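PDB 3N8H: pantothenate synthetase from Francisella tularensis subsp. tularensis, which probably catalyses the ATP-dependent condensation of pantoate with beta-alanine to pantothenate, by way of a pantoyl-adenylate intermediate. Local coordinates for residues 180-191 and 249-257. Numbering follows the deposited sequence.
Sequences RQPSGLPLSSRN and KVRLIDNFL. With AMP (adenosine monophosphate), chain D; PRO (proline), chain C.
R180 and D254 form a bidentate, end-on salt bridge: NH1 of R180 gives a nearly straight bond to OD2 of D254 (2.9 Å, 164°), and NH2 of R180 meets the syn lone pair of OD1 of D254 at 3.0 Å. Guanidinium and carboxylate are twisted 38° apart. R180 NH1 also donates to G184 O at 2.9 Å, so an arginine, with several N-H groups, can tie the last residue of the turn 181-184 to the strand. Y206 of helix 196-210 is a second partner of D254 OD2.

Beside this pair the packing is tight. The rigid ring of P186 puts CG 3.3 Å from D254 CG. L252, branched and apolar, has CG anti to the carbonyl carbon (chi1 -59°), which sets CD1 4.1 Å from L185 CD1; R190 CB touches its CD2. N191 crosses L252 at about a right angle, OD1 lying 3.3 Å from L252 CD2, while ND2 bonds back to P186 O, a double use that suits an asparagine. The base of R190 packs on V250, R190 O being 3.4 Å from V250 CG1.

The contact is looser where a water accepts from I253 N and also bonds S188 OG, and at the partly exposed guanidinium end of R190. Both terminal nitrogens there bond to O of the bound proline, and NH2 forms a salt bridge with D69. L187 O accepts hydrogen bonds from AMP N6 (2.7 Å) and K152. Strand 250-257, at the edge of the three-stranded antiparallel sheet, packs behind the loop whose L187 holds AMP and whose residues 187-190 are the probable ATP-binding segment of a pantothenate synthetase active site.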
loop_
_atom_site.group_PDB
_atom_site.type_symbol
_atom_site.label_atom_id
_atom_site.label_comp_id
_atom_site.label_asym_id
_atom_site.label_seq_id
_atom_site.Cartn_x
_atom_site.Cartn_y
_atom_site.Cartn_z
ATOM N N ARG A 180 -7.270 -22.710 22.538
ATOM C CA ARG A 180 -8.534 -23.426 22.414
ATOM C C ARG A 180 -9.249 -23.639 23.761
ATOM O O ARG A 180 -8.595 -23.748 24.822
ATOM C CB ARG A 180 -8.279 -24.783 21.727
ATOM C CG ARG A 180 -7.675 -24.660 20.319
ATOM C CD ARG A 180 -7.406 -25.999 19.601
ATOM N NE ARG A 180 -6.815 -25.748 18.275
ATOM C CZ ARG A 180 -7.523 -25.418 17.195
ATOM N NH1 ARG A 180 -8.858 -25.342 17.279
ATOM N NH2 ARG A 180 -6.914 -25.182 16.029
ATOM N N GLN A 181 -10.588 -23.691 23.711
ATOM C CA GLN A 181 -11.410 -24.255 24.792
ATOM C C GLN A 181 -11.144 -25.749 24.994
ATOM O O GLN A 181 -10.673 -26.434 24.082
ATOM C CB GLN A 181 -12.908 -24.126 24.476
ATOM C CG GLN A 181 -13.418 -22.731 24.362
ATOM C CD GLN A 181 -13.366 -21.978 25.693
ATOM O OE1 GLN A 181 -12.959 -22.531 26.715
ATOM N NE2 GLN A 181 -13.784 -20.709 25.679
ATOM N N PRO A 182 -11.523 -26.287 26.168
ATOM C CA PRO A 182 -11.263 -27.705 26.374
ATOM C C PRO A 182 -11.799 -28.620 25.248
ATOM O O PRO A 182 -11.182 -29.645 24.940
ATOM C CB PRO A 182 -11.930 -27.984 27.726
ATOM C CG PRO A 182 -11.741 -26.685 28.475
ATOM C CD PRO A 182 -11.891 -25.599 27.424
ATOM N N SER A 183 -12.914 -28.229 24.628
ATOM C CA SER A 183 -13.521 -29.002 23.543
ATOM C C SER A 183 -12.672 -28.978 22.278
ATOM O O SER A 183 -12.802 -29.847 21.429
ATOM C CB SER A 183 -14.933 -28.468 23.218
ATOM O OG SER A 183 -14.862 -27.146 22.702
ATOM N N GLY A 184 -11.803 -27.972 22.156
ATOM C CA GLY A 184 -11.039 -27.756 20.937
ATOM C C GLY A 184 -11.452 -26.480 20.206
ATOM O O GLY A 184 -10.692 -25.954 19.407
ATOM N N LEU A 185 -12.664 -25.995 20.469
ATOM C CA LEU A 185 -13.130 -24.723 19.917
ATOM C C LEU A 185 -12.136 -23.579 20.145
ATOM O O LEU A 185 -11.832 -23.234 21.292
ATOM C CB LEU A 185 -14.500 -24.367 20.538
ATOM C CG LEU A 185 -15.191 -23.064 20.145
ATOM C CD1 LEU A 185 -15.593 -23.087 18.665
ATOM C CD2 LEU A 185 -16.402 -22.828 21.041
ATOM N N PRO A 186 -11.643 -22.977 19.053
ATOM C CA PRO A 186 -10.731 -21.846 19.129
ATOM C C PRO A 186 -11.346 -20.699 19.919
ATOM O O PRO A 186 -12.543 -20.418 19.797
ATOM C CB PRO A 186 -10.599 -21.393 17.668
ATOM C CG PRO A 186 -11.017 -22.518 16.861
ATOM C CD PRO A 186 -11.988 -23.320 17.659
ATOM N N LEU A 187 -10.532 -20.025 20.717
ATOM C CA LEU A 187 -10.970 -18.760 21.307
ATOM C C LEU A 187 -11.103 -17.689 20.214
ATOM O O LEU A 187 -10.257 -17.588 19.314
ATOM C CB LEU A 187 -9.999 -18.329 22.402
ATOM C CG LEU A 187 -9.982 -19.356 23.534
ATOM C CD1 LEU A 187 -8.853 -19.047 24.486
ATOM C CD2 LEU A 187 -11.346 -19.350 24.230
ATOM N N SER A 188 -12.191 -16.918 20.269
ATOM C CA SER A 188 -12.457 -15.858 19.289
ATOM C C SER A 188 -13.382 -14.800 19.902
ATOM O O SER A 188 -14.269 -15.148 20.679
ATOM C CB SER A 188 -13.127 -16.462 18.058
ATOM O OG SER A 188 -12.893 -15.666 16.913
ATOM N N SER A 189 -13.191 -13.530 19.541
ATOM C CA SER A 189 -14.009 -12.445 20.093
ATOM C C SER A 189 -15.494 -12.616 19.774
ATOM O O SER A 189 -16.349 -12.359 20.618
ATOM C CB SER A 189 -13.517 -11.065 19.617
ATOM O OG SER A 189 -12.191 -10.825 20.074
ATOM N N ARG A 190 -15.794 -13.047 18.550
ATOM C CA ARG A 190 -17.179 -13.258 18.141
ATOM C C ARG A 190 -17.874 -14.336 18.990
ATOM O O ARG A 190 -19.113 -14.382 19.050
ATOM C CB ARG A 190 -17.261 -13.592 16.640
ATOM C CG ARG A 190 -17.137 -12.371 15.715
ATOM C CD ARG A 190 -17.260 -12.793 14.228
ATOM N NE ARG A 190 -16.956 -11.705 13.298
ATOM C CZ ARG A 190 -15.728 -11.410 12.875
ATOM N NH1 ARG A 190 -14.693 -12.127 13.291
ATOM N NH2 ARG A 190 -15.526 -10.404 12.032
ATOM N N ASN A 191 -17.084 -15.192 19.645
ATOM C CA ASN A 191 -17.639 -16.188 20.562
ATOM C C ASN A 191 -18.513 -15.518 21.629
ATOM O O ASN A 191 -19.407 -16.156 22.197
ATOM C CB ASN A 191 -16.532 -16.981 21.297
ATOM C CG ASN A 191 -15.827 -18.014 20.416
ATOM O OD1 ASN A 191 -16.019 -18.061 19.199
ATOM N ND2 ASN A 191 -14.997 -18.845 21.044
ATOM N N LYS A 249 -25.964 -16.168 13.799
ATOM C CA LYS A 249 -25.356 -15.091 13.007
ATOM C C LYS A 249 -23.866 -14.946 13.262
ATOM O O LYS A 249 -23.231 -13.992 12.786
ATOM C CB LYS A 249 -26.026 -13.744 13.296
ATOM C CG LYS A 249 -27.313 -13.492 12.528
ATOM C CD LYS A 249 -28.535 -13.909 13.318
ATOM C CE LYS A 249 -29.811 -13.572 12.546
ATOM N NZ LYS A 249 -31.057 -13.813 13.340
ATOM N N VAL A 250 -23.302 -15.895 14.005
ATOM C CA VAL A 250 -21.909 -15.795 14.426
ATOM C C VAL A 250 -21.042 -16.628 13.506
ATOM O O VAL A 250 -21.232 -17.836 13.403
ATOM C CB VAL A 250 -21.709 -16.246 15.919
ATOM C CG1 VAL A 250 -20.220 -16.155 16.332
ATOM C CG2 VAL A 250 -22.568 -15.415 16.833
ATOM N N ARG A 251 -20.083 -15.981 12.839
ATOM C CA ARG A 251 -19.247 -16.700 11.891
ATOM C C ARG A 251 -17.886 -16.989 12.528
ATOM O O ARG A 251 -17.164 -16.061 12.881
ATOM C CB ARG A 251 -19.072 -15.909 10.594
ATOM C CG ARG A 251 -18.427 -16.689 9.449
ATOM C CD ARG A 251 -18.119 -15.756 8.249
ATOM N NE ARG A 251 -17.447 -16.507 7.204
ATOM C CZ ARG A 251 -16.125 -16.676 7.139
ATOM N NH1 ARG A 251 -15.347 -16.103 8.030
ATOM N NH2 ARG A 251 -15.587 -17.404 6.168
ATOM N N LEU A 252 -17.562 -18.271 12.682
ATOM C CA LEU A 252 -16.274 -18.705 13.248
ATOM C C LEU A 252 -15.421 -19.479 12.240
ATOM O O LEU A 252 -15.965 -20.142 11.356
ATOM C CB LEU A 252 -16.514 -19.602 14.455
ATOM C CG LEU A 252 -17.320 -18.960 15.590
ATOM C CD1 LEU A 252 -17.401 -19.932 16.751
ATOM C CD2 LEU A 252 -16.709 -17.597 16.001
ATOM N N ILE A 253 -14.088 -19.390 12.383
ATOM C CA ILE A 253 -13.163 -20.086 11.495
ATOM C C ILE A 253 -12.135 -20.826 12.320
ATOM O O ILE A 253 -11.933 -20.540 13.519
ATOM C CB ILE A 253 -12.431 -19.129 10.495
ATOM C CG1 ILE A 253 -11.170 -18.479 11.112
ATOM C CG2 ILE A 253 -13.390 -18.078 9.951
ATOM C CD1 ILE A 253 -10.431 -17.516 10.177
ATOM N N ASP A 254 -11.490 -21.781 11.666
ATOM C CA ASP A 254 -10.430 -22.566 12.278
ATOM C C ASP A 254 -9.508 -23.189 11.205
ATOM O O ASP A 254 -9.888 -23.367 10.048
ATOM C CB ASP A 254 -11.053 -23.659 13.173
ATOM C CG ASP A 254 -10.074 -24.211 14.190
ATOM O OD1 ASP A 254 -8.891 -23.738 14.243
ATOM O OD2 ASP A 254 -10.468 -25.142 14.920
ATOM N N ASN A 255 -8.283 -23.509 11.593
ATOM C CA ASN A 255 -7.464 -24.376 10.774
ATOM C C ASN A 255 -6.530 -25.141 11.708
ATOM O O ASN A 255 -6.177 -24.650 12.785
ATOM C CB ASN A 255 -6.691 -23.564 9.731
ATOM C CG ASN A 255 -5.511 -22.900 10.315
ATOM O OD1 ASN A 255 -4.420 -23.496 10.403
ATOM N ND2 ASN A 255 -5.717 -21.687 10.805
ATOM N N PHE A 256 -6.179 -26.358 11.328
ATOM C CA PHE A 256 -5.267 -27.198 12.115
ATOM C C PHE A 256 -4.651 -28.243 11.189
ATOM O O PHE A 256 -5.174 -28.489 10.097
ATOM C CB PHE A 256 -6.028 -27.885 13.276
ATOM C CG PHE A 256 -7.425 -28.355 12.902
ATOM C CD1 PHE A 256 -7.603 -29.489 12.127
ATOM C CD2 PHE A 256 -8.554 -27.647 13.311
ATOM C CE1 PHE A 256 -8.887 -29.933 11.778
ATOM C CE2 PHE A 256 -9.843 -28.074 12.954
ATOM C CZ PHE A 256 -10.000 -29.229 12.178
ATOM N N LEU A 257 -3.541 -28.848 11.612
ATOM C CA LEU A 257 -2.936 -29.964 10.879
ATOM C C LEU A 257 -3.916 -31.129 10.796
ATOM O O LEU A 257 -4.590 -31.431 11.767
ATOM C CB LEU A 257 -1.667 -30.427 11.583
ATOM C CG LEU A 257 -0.496 -29.447 11.595
ATOM C CD1 LEU A 257 0.598 -29.933 12.531
ATOM C CD2 LEU A 257 0.048 -29.283 10.186
HETATM P P AMP D . -8.598 -10.308 16.074
HETATM O O1P AMP D . -8.675 -9.379 17.281
HETATM O O2P AMP D . -9.538 -11.475 16.069
HETATM O O3P AMP D . -8.570 -9.582 14.778
HETATM O "O5'" AMP D . -7.186 -11.070 16.309
HETATM C "C5'" AMP D . -5.990 -10.378 16.672
HETATM C "C4'" AMP D . -4.815 -11.325 16.653
HETATM O "O4'" AMP D . -5.047 -12.386 17.633
HETATM C "C3'" AMP D . -4.582 -12.016 15.297
HETATM O "O3'" AMP D . -3.174 -12.226 15.096
HETATM C "C2'" AMP D . -5.278 -13.356 15.501
HETATM O "O2'" AMP D . -4.865 -14.409 14.644
HETATM C "C1'" AMP D . -4.962 -13.638 16.967
HETATM N N9 AMP D . -5.871 -14.627 17.558
HETATM C C8 AMP D . -7.222 -14.591 17.510
HETATM N N7 AMP D . -7.749 -15.687 18.125
HETATM C C5 AMP D . -6.713 -16.454 18.550
HETATM C C6 AMP D . -6.575 -17.739 19.269
HETATM N N6 AMP D . -7.676 -18.418 19.628
HETATM N N1 AMP D . -5.343 -18.206 19.541
HETATM C C2 AMP D . -4.250 -17.512 19.141
HETATM N N3 AMP D . -4.296 -16.331 18.489
HETATM C C4 AMP D . -5.484 -15.753 18.172
HETATM N N PRO C . -10.292 -11.145 12.834
HETATM C CA PRO C . -10.377 -10.189 11.733
HETATM C C PRO C . -11.831 -10.013 11.293
HETATM O O PRO C . -12.699 -10.765 11.755
HETATM C CB PRO C . -9.559 -10.866 10.632
HETATM C CG PRO C . -8.541 -11.664 11.377
HETATM C CD PRO C . -9.222 -12.138 12.635
HETATM O O HOH W 1 -13.044 -16.694 13.800
#